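Local coordinates for SAM-dependent O-methyltransferase (Leptospira interrogans, PDB 2HNK), which probably transfers a methyl group from S-adenosylmethionine to a hydroxyl oxygen of a substrate, and binds the product S-adenosylhomocysteine, at residues 179-190 against 197-205. Sequence-based numbering, arbitrary orientation.
Sequences ADNVLWDGSVAD and STVGIRKFN
Ile201 is buried at the middle of the contact, against Trp184, Val182 and Val188. Ile201 CD1 sits over one face of the indole, 3.8 Å from the centroid of the Trp184 five-membered ring, in a CH-pi contact. With CG1 beside the backbone N (chi1 -62°), CD1 goes to the indole and Ile201 CG2 packs on Val188 CG1 at 3.8 Å. At the strand end of the contact, Ala179 CB meets Phe204 CE2 at 3.6 Å, and Tyr160 packs edge-to-face with the Phe204 ring.

Three side-chain hydrogen bonds cross. Asn205 ND2 reaches a lone pair of Val182 O at 2.9 Å, with the acceptor in the amide plane; this nitrogen is also hydrogen-bonded to Tyr15 OH of the second subunit. Trp184 NE1 gives a more bent bond (137°) to Ser197 OG; the oxygen lies 25° out of the indole plane. Arg202 NE donates to Val188 O at 2.7 Å, its extended chain carrying the guanidinium to the 187-189 3-10 turn. His193 O takes a further hydrogen bond from Arg202 NH2.

Within the loop, Trp184 O accepts from both Ser187 N and Ser187 OG.

The contact lies within a beta-loop-alpha connection of the Rossmann-like methyltransferase fold: the loop leaves strand 175-180 near bound S-adenosylhomocysteine and folds back on helix 196-210.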
# COMPACT_ATOMS: atom_id res chain seq x y z
N ALA C 179 0.45 1.38 10.66
CA ALA C 179 -0.25 1.88 11.83
C ALA C 179 -1.74 2.08 11.57
O ALA C 179 -2.14 2.77 10.64
CB ALA C 179 0.40 3.18 12.33
N ASP C 180 -2.55 1.45 12.41
CA ASP C 180 -4.01 1.50 12.30
C ASP C 180 -4.63 2.67 13.09
O ASP C 180 -4.05 3.14 14.07
CB ASP C 180 -4.60 0.17 12.77
CG ASP C 180 -5.96 -0.12 12.15
OD1 ASP C 180 -6.10 0.10 10.92
OD2 ASP C 180 -6.89 -0.56 12.88
N ASN C 181 -5.82 3.11 12.67
CA ASN C 181 -6.63 4.11 13.40
C ASN C 181 -6.04 5.51 13.47
O ASN C 181 -6.40 6.29 14.36
CB ASN C 181 -6.97 3.62 14.82
CG ASN C 181 -7.86 2.40 14.84
OD1 ASN C 181 -7.42 1.30 15.18
ND2 ASN C 181 -9.12 2.58 14.48
N VAL C 182 -5.17 5.85 12.52
CA VAL C 182 -4.43 7.11 12.56
C VAL C 182 -5.31 8.35 12.34
O VAL C 182 -4.87 9.48 12.57
CB VAL C 182 -3.19 7.11 11.61
CG1 VAL C 182 -2.12 6.13 12.10
CG2 VAL C 182 -3.58 6.81 10.15
N LEU C 183 -6.55 8.15 11.91
CA LEU C 183 -7.49 9.26 11.75
C LEU C 183 -8.52 9.33 12.88
O LEU C 183 -9.18 10.35 13.05
CB LEU C 183 -8.15 9.22 10.37
CG LEU C 183 -7.19 9.47 9.19
CD1 LEU C 183 -7.90 9.34 7.86
CD2 LEU C 183 -6.51 10.84 9.30
N TRP C 184 -8.63 8.25 13.65
CA TRP C 184 -9.49 8.18 14.84
C TRP C 184 -10.86 8.83 14.61
O TRP C 184 -11.23 9.81 15.26
CB TRP C 184 -8.76 8.78 16.04
CG TRP C 184 -9.11 8.21 17.39
CD1 TRP C 184 -9.24 8.91 18.55
CD2 TRP C 184 -9.35 6.83 17.72
NE1 TRP C 184 -9.55 8.06 19.58
CE2 TRP C 184 -9.62 6.78 19.11
CE3 TRP C 184 -9.36 5.63 16.99
CZ2 TRP C 184 -9.91 5.58 19.78
CZ3 TRP C 184 -9.65 4.44 17.65
CH2 TRP C 184 -9.91 4.42 19.04
N ASP C 185 -11.60 8.26 13.65
CA ASP C 185 -12.93 8.73 13.23
C ASP C 185 -12.96 10.22 12.92
O ASP C 185 -13.98 10.89 13.07
CB ASP C 185 -13.98 8.34 14.28
CG ASP C 185 -15.37 8.22 13.70
OD1 ASP C 185 -15.53 7.83 12.53
OD2 ASP C 185 -16.33 8.51 14.44
N GLY C 186 -11.81 10.75 12.49
CA GLY C 186 -11.70 12.16 12.19
C GLY C 186 -11.44 13.09 13.37
O GLY C 186 -11.26 14.28 13.16
N SER C 187 -11.42 12.56 14.59
CA SER C 187 -11.24 13.38 15.81
C SER C 187 -9.87 14.05 15.91
O SER C 187 -9.72 15.08 16.58
CB SER C 187 -11.51 12.57 17.08
OG SER C 187 -10.52 11.57 17.24
N VAL C 188 -8.87 13.46 15.24
CA VAL C 188 -7.51 14.00 15.19
C VAL C 188 -7.44 15.42 14.62
O VAL C 188 -6.58 16.21 15.00
CB VAL C 188 -6.53 13.07 14.40
CG1 VAL C 188 -6.42 11.72 15.09
CG2 VAL C 188 -6.96 12.92 12.93
N ALA C 189 -8.37 15.74 13.72
CA ALA C 189 -8.41 17.06 13.09
C ALA C 189 -9.23 18.10 13.89
O ALA C 189 -9.26 19.27 13.53
CB ALA C 189 -8.93 16.93 11.66
N ASP C 190 -9.86 17.66 14.98
CA ASP C 190 -10.74 18.51 15.78
C ASP C 190 -10.15 18.72 17.17
O ASP C 190 -10.22 17.83 18.02
CB ASP C 190 -12.12 17.85 15.89
CG ASP C 190 -13.17 18.74 16.54
OD1 ASP C 190 -12.84 19.78 17.15
OD2 ASP C 190 -14.36 18.38 16.45
N SER C 197 -6.68 8.90 24.00
CA SER C 197 -6.46 8.10 22.78
C SER C 197 -6.17 9.02 21.60
O SER C 197 -5.18 8.84 20.87
CB SER C 197 -7.66 7.20 22.49
OG SER C 197 -8.84 7.97 22.39
N THR C 198 -7.03 10.03 21.45
CA THR C 198 -6.90 11.04 20.41
C THR C 198 -5.58 11.78 20.51
O THR C 198 -4.94 12.06 19.49
CB THR C 198 -8.05 12.07 20.46
OG1 THR C 198 -9.30 11.39 20.62
CG2 THR C 198 -8.08 12.92 19.19
N VAL C 199 -5.17 12.09 21.75
CA VAL C 199 -3.88 12.76 21.97
C VAL C 199 -2.72 11.84 21.55
O VAL C 199 -1.84 12.27 20.80
CB VAL C 199 -3.74 13.28 23.44
CG1 VAL C 199 -2.32 13.82 23.72
CG2 VAL C 199 -4.78 14.38 23.73
N GLY C 200 -2.73 10.59 21.99
CA GLY C 200 -1.71 9.61 21.62
C GLY C 200 -1.51 9.48 20.11
O GLY C 200 -0.39 9.57 19.62
N ILE C 201 -2.61 9.31 19.38
CA ILE C 201 -2.58 9.23 17.92
C ILE C 201 -2.04 10.51 17.24
O ILE C 201 -1.19 10.41 16.36
CB ILE C 201 -3.97 8.81 17.35
CG1 ILE C 201 -4.32 7.42 17.86
CG2 ILE C 201 -3.98 8.86 15.81
CD1 ILE C 201 -5.76 7.02 17.64
N ARG C 202 -2.52 11.69 17.66
CA ARG C 202 -1.99 12.97 17.16
C ARG C 202 -0.48 13.09 17.34
O ARG C 202 0.23 13.48 16.41
CB ARG C 202 -2.65 14.17 17.85
CG ARG C 202 -3.99 14.58 17.30
CD ARG C 202 -4.30 16.03 17.65
NE ARG C 202 -5.75 16.28 17.58
CZ ARG C 202 -6.56 16.30 18.64
NH1 ARG C 202 -6.09 16.11 19.86
NH2 ARG C 202 -7.85 16.52 18.47
N LYS C 203 -0.02 12.79 18.56
CA LYS C 203 1.40 12.80 18.89
C LYS C 203 2.19 11.81 18.04
O LYS C 203 3.29 12.11 17.59
CB LYS C 203 1.60 12.44 20.37
CG LYS C 203 1.29 13.55 21.35
CD LYS C 203 1.72 13.13 22.74
CE LYS C 203 2.49 14.24 23.44
NZ LYS C 203 3.57 13.65 24.30
N PHE C 204 1.63 10.62 17.86
CA PHE C 204 2.22 9.61 16.98
C PHE C 204 2.35 10.13 15.55
O PHE C 204 3.43 10.08 14.98
CB PHE C 204 1.40 8.31 17.03
CG PHE C 204 1.84 7.27 16.04
CD1 PHE C 204 2.86 6.37 16.36
CD2 PHE C 204 1.25 7.19 14.78
CE1 PHE C 204 3.27 5.41 15.45
CE2 PHE C 204 1.66 6.23 13.85
CZ PHE C 204 2.67 5.33 14.19
N ASN C 205 1.25 10.65 14.99
CA ASN C 205 1.28 11.18 13.61
C ASN C 205 2.33 12.27 13.45
O ASN C 205 3.02 12.34 12.44
CB ASN C 205 -0.10 11.68 13.16
CG ASN C 205 -1.11 10.55 13.00
OD1 ASN C 205 -0.75 9.37 12.94
ND2 ASN C 205 -2.39 10.91 12.95